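Long-range contacts in BH2621 protein (Bacillus halodurans, PDB 2QML), which probably acts as an N-acyltransferase of the GNAT family in siderophore biosynthesis, moving a fatty acyl group from a carrier protein onto a lysine amino group: residues 41-46 / 113-118; 121-126 / 155-160. All blocks are in the same frame, centred on the assembly; numbering follows the deposited sequence.

Both contacts involve the chain that follows strand 106-112 of the GNAT sheet, and they come in series: contact 1 closes at 118, just before contact 2 opens at 121. Contact 1 joins the loop 113-118 at the end of that strand to the turn leading into helix 45-48, near the surface. Contact 2 lies about 15 Å away, centre to centre, where the start of helix 123-135 packs on helix 152-160. They meet where Tyr117 CD1 lies 3.7 Å from Leu122 CD1. The intervening loop corresponds in position to the one that binds the CoA pyrophosphate in GNAT relatives; with the carrier-protein donor predicted here its role may differ.

Contact 1 of 2, residues 41-46 / 113-118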
ATOM      1  N   GLU A  41      -5.203 -13.436   8.981  1.00 21.71           N
ATOM      2  CA  GLU A  41      -4.155 -13.216   9.979  1.00 22.84           C
ATOM      3  C   GLU A  41      -4.641 -12.234  11.027  1.00 21.65           C
ATOM      4  O   GLU A  41      -5.251 -11.196  10.691  1.00 22.22           O
ATOM      5  CB  GLU A  41      -2.887 -12.682   9.310  1.00 23.43           C
ATOM      6  CG  GLU A  41      -2.180 -13.707   8.418  1.00 24.62           C
ATOM      7  CD  GLU A  41      -1.448 -14.777   9.180  1.00 30.16           C
ATOM      8  OE1 GLU A  41      -1.164 -14.602  10.392  1.00 29.97           O
ATOM      9  OE2 GLU A  41      -1.158 -15.802   8.555  1.00 33.62           O
ATOM     10  N   GLU A  42      -4.287 -12.485  12.287  1.00 23.04           N
ATOM     11  CA  GLU A  42      -4.749 -11.650  13.401  1.00 24.86           C
ATOM     12  C   GLU A  42      -4.285 -10.224  13.296  1.00 23.00           C
ATOM     13  O   GLU A  42      -5.016  -9.326  13.706  1.00 24.59           O
ATOM     14  CB  GLU A  42      -4.358 -12.240  14.770  1.00 27.30           C
ATOM     15  CG  GLU A  42      -5.130 -13.515  15.166  1.00 43.34           C
ATOM     16  CD  GLU A  42      -6.655 -13.350  15.191  1.00 55.00           C
ATOM     17  OE1 GLU A  42      -7.158 -12.290  15.640  1.00 59.12           O
ATOM     18  OE2 GLU A  42      -7.352 -14.296  14.752  1.00 66.36           O
ATOM     19  N   HIS A  43      -3.097  -9.966  12.737  1.00 23.61           N
ATOM     20  CA  HIS A  43      -2.623  -8.589  12.584  1.00 23.69           C
ATOM     21  C   HIS A  43      -3.285  -7.813  11.431  1.00 25.12           C
ATOM     22  O   HIS A  43      -3.116  -6.627  11.309  1.00 28.21           O
ATOM     23  CB  HIS A  43      -1.101  -8.567  12.435  1.00 23.53           C
ATOM     24  CG  HIS A  43      -0.596  -9.247  11.199  1.00 23.30           C
ATOM     25  ND1 HIS A  43      -0.408 -10.607  11.128  1.00 25.49           N
ATOM     26  CD2 HIS A  43      -0.211  -8.749  10.007  1.00 26.43           C
ATOM     27  CE1 HIS A  43       0.033 -10.925   9.927  1.00 27.80           C
ATOM     28  NE2 HIS A  43       0.148  -9.814   9.225  1.00 22.69           N
ATOM     29  N   VAL A  44      -3.990  -8.521  10.551  1.00 24.61           N
ATOM     30  CA  VAL A  44      -4.634  -7.934   9.398  1.00 21.91           C
ATOM     31  C   VAL A  44      -6.139  -7.674   9.614  1.00 22.27           C
ATOM     32  O   VAL A  44      -6.632  -6.602   9.236  1.00 22.56           O
ATOM     33  CB  VAL A  44      -4.442  -8.874   8.157  1.00 22.39           C
ATOM     34  CG1 VAL A  44      -5.278  -8.414   6.940  1.00 20.10           C
ATOM     35  CG2 VAL A  44      -2.957  -9.026   7.783  1.00 23.90           C
ATOM     36  N   ILE A  45      -6.807  -8.617  10.268  1.00 22.90           N
ATOM     37  CA  ILE A  45      -8.262  -8.613  10.461  1.00 22.52           C
ATOM     38  C   ILE A  45      -8.822  -7.262  10.957  1.00 22.82           C
ATOM     39  O   ILE A  45      -9.755  -6.734  10.381  1.00 22.68           O
ATOM     40  CB  ILE A  45      -8.720  -9.809  11.381  1.00 24.58           C
ATOM     41  CG1 ILE A  45      -8.530 -11.118  10.667  1.00 23.10           C
ATOM     42  CG2 ILE A  45     -10.194  -9.690  11.798  1.00 20.69           C
ATOM     43  CD1 ILE A  45      -8.689 -12.341  11.574  1.00 22.19           C
ATOM     44  N   PRO A  46      -8.216  -6.679  12.011  1.00 23.45           N
ATOM     45  CA  PRO A  46      -8.837  -5.432  12.518  1.00 25.96           C
ATOM     46  C   PRO A  46      -8.883  -4.276  11.552  1.00 25.97           C
ATOM     47  O   PRO A  46      -9.759  -3.426  11.684  1.00 26.13           O
ATOM     48  CB  PRO A  46      -7.933  -5.046  13.702  1.00 24.70           C
ATOM     49  CG  PRO A  46      -7.132  -6.201  14.000  1.00 28.01           C
ATOM     50  CD  PRO A  46      -7.015  -7.033  12.774  1.00 23.91           C
ATOM     51  N   GLY A 113       1.320 -10.029   4.888  1.00 20.21           N
ATOM     52  CA  GLY A 113       0.519 -11.225   5.200  1.00 21.01           C
ATOM     53  C   GLY A 113       1.160 -12.191   6.187  1.00 21.84           C
ATOM     54  O   GLY A 113       0.737 -12.280   7.333  1.00 23.00           O
ATOM     55  N   PRO A 114       2.189 -12.919   5.740  1.00 21.07           N
ATOM     56  CA  PRO A 114       2.823 -13.913   6.626  1.00 21.26           C
ATOM     57  C   PRO A 114       3.538 -13.285   7.805  1.00 21.10           C
ATOM     58  O   PRO A 114       4.294 -12.302   7.676  1.00 24.00           O
ATOM     59  CB  PRO A 114       3.819 -14.627   5.695  1.00 22.30           C
ATOM     60  CG  PRO A 114       3.439 -14.253   4.367  1.00 21.30           C
ATOM     61  CD  PRO A 114       2.791 -12.912   4.403  1.00 23.17           C
ATOM     62  N   GLN A 115       3.265 -13.845   8.982  1.00 23.53           N
ATOM     63  CA  GLN A 115       3.901 -13.403  10.218  1.00 23.49           C
ATOM     64  C   GLN A 115       5.406 -13.414  10.143  1.00 23.28           C
ATOM     65  O   GLN A 115       6.061 -12.546  10.743  1.00 23.41           O
ATOM     66  CB  GLN A 115       3.478 -14.286  11.372  1.00 28.45           C
ATOM     67  CG  GLN A 115       2.043 -14.093  11.712  1.00 32.12           C
ATOM     68  CD  GLN A 115       1.632 -14.986  12.845  1.00 28.19           C
ATOM     69  OE1 GLN A 115       2.342 -15.117  13.844  1.00 34.94           O
ATOM     70  NE2 GLN A 115       0.500 -15.638  12.684  1.00 36.14           N
ATOM     71  N   GLU A 116       5.965 -14.372   9.377  0.50 24.78           N
ATOM     72  CA  GLU A 116       7.417 -14.505   9.243  0.50 25.25           C
ATOM     73  C   GLU A 116       8.071 -13.326   8.524  0.50 24.54           C
ATOM     74  O   GLU A 116       9.294 -13.269   8.424  0.50 25.49           O
ATOM     75  CB  GLU A 116       7.847 -15.853   8.594  0.50 26.13           C
ATOM     76  CG  GLU A 116       7.564 -16.122   7.070  0.50 25.11           C
ATOM     77  CD  GLU A 116       6.215 -16.826   6.773  0.50 22.99           C
ATOM     78  OE1 GLU A 116       5.293 -16.812   7.622  0.50 26.32           O
ATOM     79  OE2 GLU A 116       6.069 -17.381   5.678  0.50 23.26           O
ATOM     80  N   TYR A 117       7.265 -12.407   7.985  1.00 22.58           N
ATOM     81  CA  TYR A 117       7.814 -11.180   7.380  1.00 22.42           C
ATOM     82  C   TYR A 117       7.529  -9.913   8.168  1.00 24.64           C
ATOM     83  O   TYR A 117       7.836  -8.810   7.705  1.00 25.17           O
ATOM     84  CB  TYR A 117       7.335 -11.072   5.909  1.00 21.61           C
ATOM     85  CG  TYR A 117       8.083 -12.044   5.040  1.00 22.33           C
ATOM     86  CD1 TYR A 117       9.339 -11.719   4.522  1.00 25.15           C
ATOM     87  CD2 TYR A 117       7.583 -13.325   4.789  1.00 23.62           C
ATOM     88  CE1 TYR A 117      10.042 -12.623   3.744  1.00 26.68           C
ATOM     89  CE2 TYR A 117       8.279 -14.236   4.030  1.00 28.47           C
ATOM     90  CZ  TYR A 117       9.520 -13.894   3.520  1.00 28.95           C
ATOM     91  OH  TYR A 117      10.218 -14.808   2.761  1.00 28.14           O
ATOM     92  N   LEU A 118       6.981 -10.071   9.367  1.00 23.95           N
ATOM     93  CA  LEU A 118       6.760  -8.936  10.254  1.00 24.76           C
ATOM     94  C   LEU A 118       7.964  -8.729  11.173  1.00 25.69           C
ATOM     95  O   LEU A 118       8.739  -9.650  11.451  1.00 26.84           O
ATOM     96  CB  LEU A 118       5.532  -9.164  11.128  1.00 25.71           C
ATOM     97  CG  LEU A 118       4.174  -9.362  10.457  1.00 25.58           C
ATOM     98  CD1 LEU A 118       3.135  -9.807  11.530  1.00 26.78           C
ATOM     99  CD2 LEU A 118       3.773  -8.094   9.698  1.00 25.91           C
TER
HETATM  100  O   HOH W   1       1.494 -16.346   9.086  1.00 28.96           O
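Glu41 and Gly113 mark the closest backbone approach, with their CA atoms 7.0 Å apart. On one side the chain turns sharply into helix 45-48, the carbonyl O of Glu41 accepting bonds from the N atoms of both Val44 and Ile45. On the other, a short 3-10 turn at 115-117 follows Gly113. The Glu41 side chain, bent at chi2, runs across that of Gln115, whose side chain, extended beyond CG, carries its amide across to the carboxylate. Gln115 NE2 donates to Glu41 OE1 at 3.0 Å, nearly straight at 161° and directed at the syn lone pair, while the carboxylate and amide planes stand 77° apart. A water bridges the second oxygen to the loop, donating to Glu41 OE2 at 2.8 Å and accepting from Gln115 N at 3.1 Å, so each carboxylate oxygen has a partner. Segment 113-118 leaves strand 106-112 for helix 123-135, the strand-loop-helix step that in GNAT relatives carries the pyrophosphate-binding loop. His43 fits between polar and apolar neighbours. With CG between its backbone N and carbonyl carbon (chi1 64°), the ring projects toward the loop, where NE2 is hydrogen-bonded to Ile112 O and Gly113 O sits at the ring edge, 3.0 Å from His43 CE1. Over one face, Leu118 CD1 makes a CH-pi contact, 3.6 Å from the His43 ring centroid and almost on the normal.

Contact 2 of 2, residues 121-126 / 155-160; sequences GLIYPL and IHVFKK
The phenol oxygen of Tyr124 is the polar atom on which three residues of segment 155-160 converge, though no hydrogen bond crosses between the segments. Tyr124 OH lies 3.5 Å from His156 CD2, and carbon atoms of Val157 and Lys160 also lie close: Val157 CG2 and Lys160 CE each stand 3.7 Å from this oxygen. Tyrosine suits the place because it is long enough to span the gap from one helix to the other and keeps a polar tip beside the exposed His156 and the long chain of Lys160. Its CG is anti to the carbonyl carbon (chi1 -70°), and the ring reaches across, meeting the side chains of His156 and Lys160 at about a right angle. Lys160 CB approaches the ring obliquely, 3.7 Å from Tyr124 CE1; here the lysine, bent at chi2 and chi3, contributes its aliphatic part. Cys161 also packs on the tyrosine. Within segment 155-160, Lys160 CG lies over one face of the His156 imidazole. Deeper in, the contact becomes wholly apolar: Ile123 CG2 meets Val157 CG2 at 3.8 Å, the two branched side chains crossing obliquely. The same Ile123 methyl lies over one face of the Tyr124 ring, toward its rim, and so faces both aromatic and aliphatic neighbours. Ile123 and Phe158 both rest on Leu110 of strand 106-112, so the helices share a footing on the sheet. Helix 123-135 is the crossover of a beta-alpha-beta unit between parallel strands 106-112 and 142-145, and its packing near helix 152-160, which follows the second strand, belongs to the conserved core of the GNAT fold.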
ATOM      1  N   GLY A 121      11.583  -4.739   9.681  1.00 27.04           N
ATOM      2  CA  GLY A 121      11.774  -3.487   8.958  1.00 28.85           C
ATOM      3  C   GLY A 121      11.570  -3.586   7.455  1.00 27.32           C
ATOM      4  O   GLY A 121      11.923  -2.669   6.747  1.00 30.47           O
ATOM      5  N   LEU A 122      11.010  -4.701   6.979  1.00 27.72           N
ATOM      6  CA  LEU A 122      10.830  -4.934   5.540  1.00 27.46           C
ATOM      7  C   LEU A 122       9.754  -4.071   4.932  1.00 23.53           C
ATOM      8  O   LEU A 122       9.776  -3.867   3.715  1.00 23.33           O
ATOM      9  CB  LEU A 122      10.600  -6.436   5.250  1.00 26.97           C
ATOM     10  CG  LEU A 122      11.809  -7.324   5.575  1.00 29.35           C
ATOM     11  CD1 LEU A 122      11.352  -8.785   5.678  1.00 33.46           C
ATOM     12  CD2 LEU A 122      12.943  -7.120   4.557  1.00 29.40           C
ATOM     13  N   ILE A 123       8.809  -3.542   5.711  1.00 23.17           N
ATOM     14  CA  ILE A 123       7.844  -2.622   5.105  1.00 22.45           C
ATOM     15  C   ILE A 123       8.495  -1.402   4.458  1.00 21.59           C
ATOM     16  O   ILE A 123       7.982  -0.916   3.447  1.00 22.84           O
ATOM     17  CB  ILE A 123       6.795  -2.161   6.170  1.00 23.62           C
ATOM     18  CG1 ILE A 123       5.622  -1.401   5.549  1.00 27.20           C
ATOM     19  CG2 ILE A 123       7.474  -1.282   7.234  1.00 24.11           C
ATOM     20  CD1 ILE A 123       4.915  -2.109   4.442  1.00 27.28           C
ATOM     21  N   TYR A 124       9.593  -0.887   5.002  1.00 21.77           N
ATOM     22  CA  TYR A 124      10.214   0.326   4.435  1.00 23.36           C
ATOM     23  C   TYR A 124      10.707   0.190   3.013  1.00 22.86           C
ATOM     24  O   TYR A 124      10.258   0.945   2.147  1.00 23.34           O
ATOM     25  CB  TYR A 124      11.352   0.803   5.339  1.00 24.57           C
ATOM     26  CG  TYR A 124      10.863   1.354   6.617  1.00 28.41           C
ATOM     27  CD1 TYR A 124      10.300   2.621   6.660  1.00 27.58           C
ATOM     28  CD2 TYR A 124      10.940   0.612   7.789  1.00 27.77           C
ATOM     29  CE1 TYR A 124       9.825   3.133   7.832  1.00 27.44           C
ATOM     30  CE2 TYR A 124      10.477   1.139   8.984  1.00 26.75           C
ATOM     31  CZ  TYR A 124       9.918   2.403   8.978  1.00 24.05           C
ATOM     32  OH  TYR A 124       9.451   2.943  10.165  1.00 30.05           O
ATOM     33  N   PRO A 125      11.597  -0.770   2.722  1.00 22.88           N
ATOM     34  CA  PRO A 125      12.035  -0.874   1.313  1.00 23.76           C
ATOM     35  C   PRO A 125      10.885  -1.175   0.332  1.00 22.16           C
ATOM     36  O   PRO A 125      10.894  -0.705  -0.816  1.00 19.38           O
ATOM     37  CB  PRO A 125      13.080  -2.013   1.350  1.00 24.20           C
ATOM     38  CG  PRO A 125      12.784  -2.791   2.594  1.00 25.42           C
ATOM     39  CD  PRO A 125      12.319  -1.733   3.574  1.00 23.69           C
ATOM     40  N   LEU A 126       9.908  -1.960   0.770  1.00 21.08           N
ATOM     41  CA  LEU A 126       8.765  -2.286  -0.081  1.00 21.07           C
ATOM     42  C   LEU A 126       7.907  -1.064  -0.367  1.00 21.25           C
ATOM     43  O   LEU A 126       7.581  -0.777  -1.520  1.00 19.96           O
ATOM     44  CB  LEU A 126       7.913  -3.350   0.553  1.00 22.69           C
ATOM     45  CG  LEU A 126       8.478  -4.760   0.554  1.00 21.90           C
ATOM     46  CD1 LEU A 126       7.744  -5.642   1.601  1.00 26.16           C
ATOM     47  CD2 LEU A 126       8.460  -5.369  -0.876  1.00 22.98           C
ATOM     48  N   ILE A 155       1.179   4.417  10.986  1.00 21.13           N
ATOM     49  CA  ILE A 155       1.259   5.878  10.982  1.00 20.90           C
ATOM     50  C   ILE A 155       2.742   6.273  11.103  1.00 22.09           C
ATOM     51  O   ILE A 155       3.229   7.159  10.388  1.00 23.03           O
ATOM     52  CB  ILE A 155       0.390   6.464  12.089  1.00 23.26           C
ATOM     53  CG1 ILE A 155      -1.092   6.215  11.762  1.00 21.01           C
ATOM     54  CG2 ILE A 155       0.697   7.964  12.310  1.00 24.82           C
ATOM     55  CD1 ILE A 155      -2.114   6.469  12.903  1.00 21.59           C
ATOM     56  N   HIS A 156       3.475   5.625  11.994  1.00 20.78           N
ATOM     57  CA  HIS A 156       4.921   5.893  12.122  1.00 23.18           C
ATOM     58  C   HIS A 156       5.701   5.612  10.827  1.00 21.42           C
ATOM     59  O   HIS A 156       6.522   6.427  10.398  1.00 22.41           O
ATOM     60  CB  HIS A 156       5.474   5.072  13.286  1.00 22.17           C
ATOM     61  CG  HIS A 156       6.963   5.143  13.417  1.00 27.70           C
ATOM     62  ND1 HIS A 156       7.615   6.245  13.924  1.00 33.30           N
ATOM     63  CD2 HIS A 156       7.930   4.283  13.017  1.00 29.07           C
ATOM     64  CE1 HIS A 156       8.918   6.044  13.866  1.00 29.16           C
ATOM     65  NE2 HIS A 156       9.137   4.858  13.337  1.00 30.35           N
ATOM     66  N   VAL A 157       5.460   4.458  10.229  1.00 21.60           N
ATOM     67  CA  VAL A 157       6.125   4.055   8.999  1.00 23.09           C
ATOM     68  C   VAL A 157       5.834   5.119   7.908  1.00 23.11           C
ATOM     69  O   VAL A 157       6.744   5.604   7.221  1.00 22.99           O
ATOM     70  CB  VAL A 157       5.648   2.644   8.539  1.00 23.78           C
ATOM     71  CG1 VAL A 157       6.056   2.346   7.066  1.00 22.20           C
ATOM     72  CG2 VAL A 157       6.138   1.521   9.448  1.00 23.98           C
ATOM     73  N   PHE A 158       4.559   5.471   7.744  1.00 20.86           N
ATOM     74  CA  PHE A 158       4.170   6.481   6.763  1.00 21.35           C
ATOM     75  C   PHE A 158       4.905   7.794   7.041  1.00 21.00           C
ATOM     76  O   PHE A 158       5.476   8.390   6.131  1.00 22.11           O
ATOM     77  CB  PHE A 158       2.652   6.694   6.687  1.00 23.09           C
ATOM     78  CG  PHE A 158       1.879   5.613   5.970  1.00 21.69           C
ATOM     79  CD1 PHE A 158       2.230   5.245   4.685  1.00 22.66           C
ATOM     80  CD2 PHE A 158       0.756   4.995   6.538  1.00 22.26           C
ATOM     81  CE1 PHE A 158       1.491   4.294   4.001  1.00 22.90           C
ATOM     82  CE2 PHE A 158       0.020   4.049   5.857  1.00 22.45           C
ATOM     83  CZ  PHE A 158       0.401   3.669   4.608  1.00 20.78           C
ATOM     84  N   LYS A 159       4.934   8.263   8.285  1.00 20.95           N
ATOM     85  CA  LYS A 159       5.667   9.494   8.587  1.00 25.11           C
ATOM     86  C   LYS A 159       7.141   9.396   8.184  1.00 25.54           C
ATOM     87  O   LYS A 159       7.697  10.332   7.620  1.00 23.82           O
ATOM     88  CB  LYS A 159       5.575   9.831  10.075  1.00 27.58           C
ATOM     89  CG  LYS A 159       4.240  10.381  10.504  1.00 25.20           C
ATOM     90  CD  LYS A 159       4.235  10.677  12.007  1.00 29.50           C
ATOM     91  CE  LYS A 159       2.836  11.072  12.467  1.00 34.33           C
ATOM     92  NZ  LYS A 159       2.752  11.167  13.950  1.00 32.05           N
ATOM     93  N   LYS A 160       7.773   8.253   8.468  1.00 24.01           N
ATOM     94  CA  LYS A 160       9.181   8.043   8.153  1.00 25.28           C
ATOM     95  C   LYS A 160       9.411   8.090   6.659  1.00 25.31           C
ATOM     96  O   LYS A 160      10.510   8.451   6.224  1.00 27.95           O
ATOM     97  CB  LYS A 160       9.659   6.723   8.745  1.00 28.15           C
ATOM     98  CG  LYS A 160       9.970   6.798  10.251  1.00 39.31           C
ATOM     99  CD  LYS A 160      11.477   6.832  10.598  1.00 47.69           C
ATOM    100  CE  LYS A 160      12.138   5.457  10.224  1.00 57.43           C
ATOM    101  NZ  LYS A 160      13.430   5.097  10.898  1.00 51.57           N
TER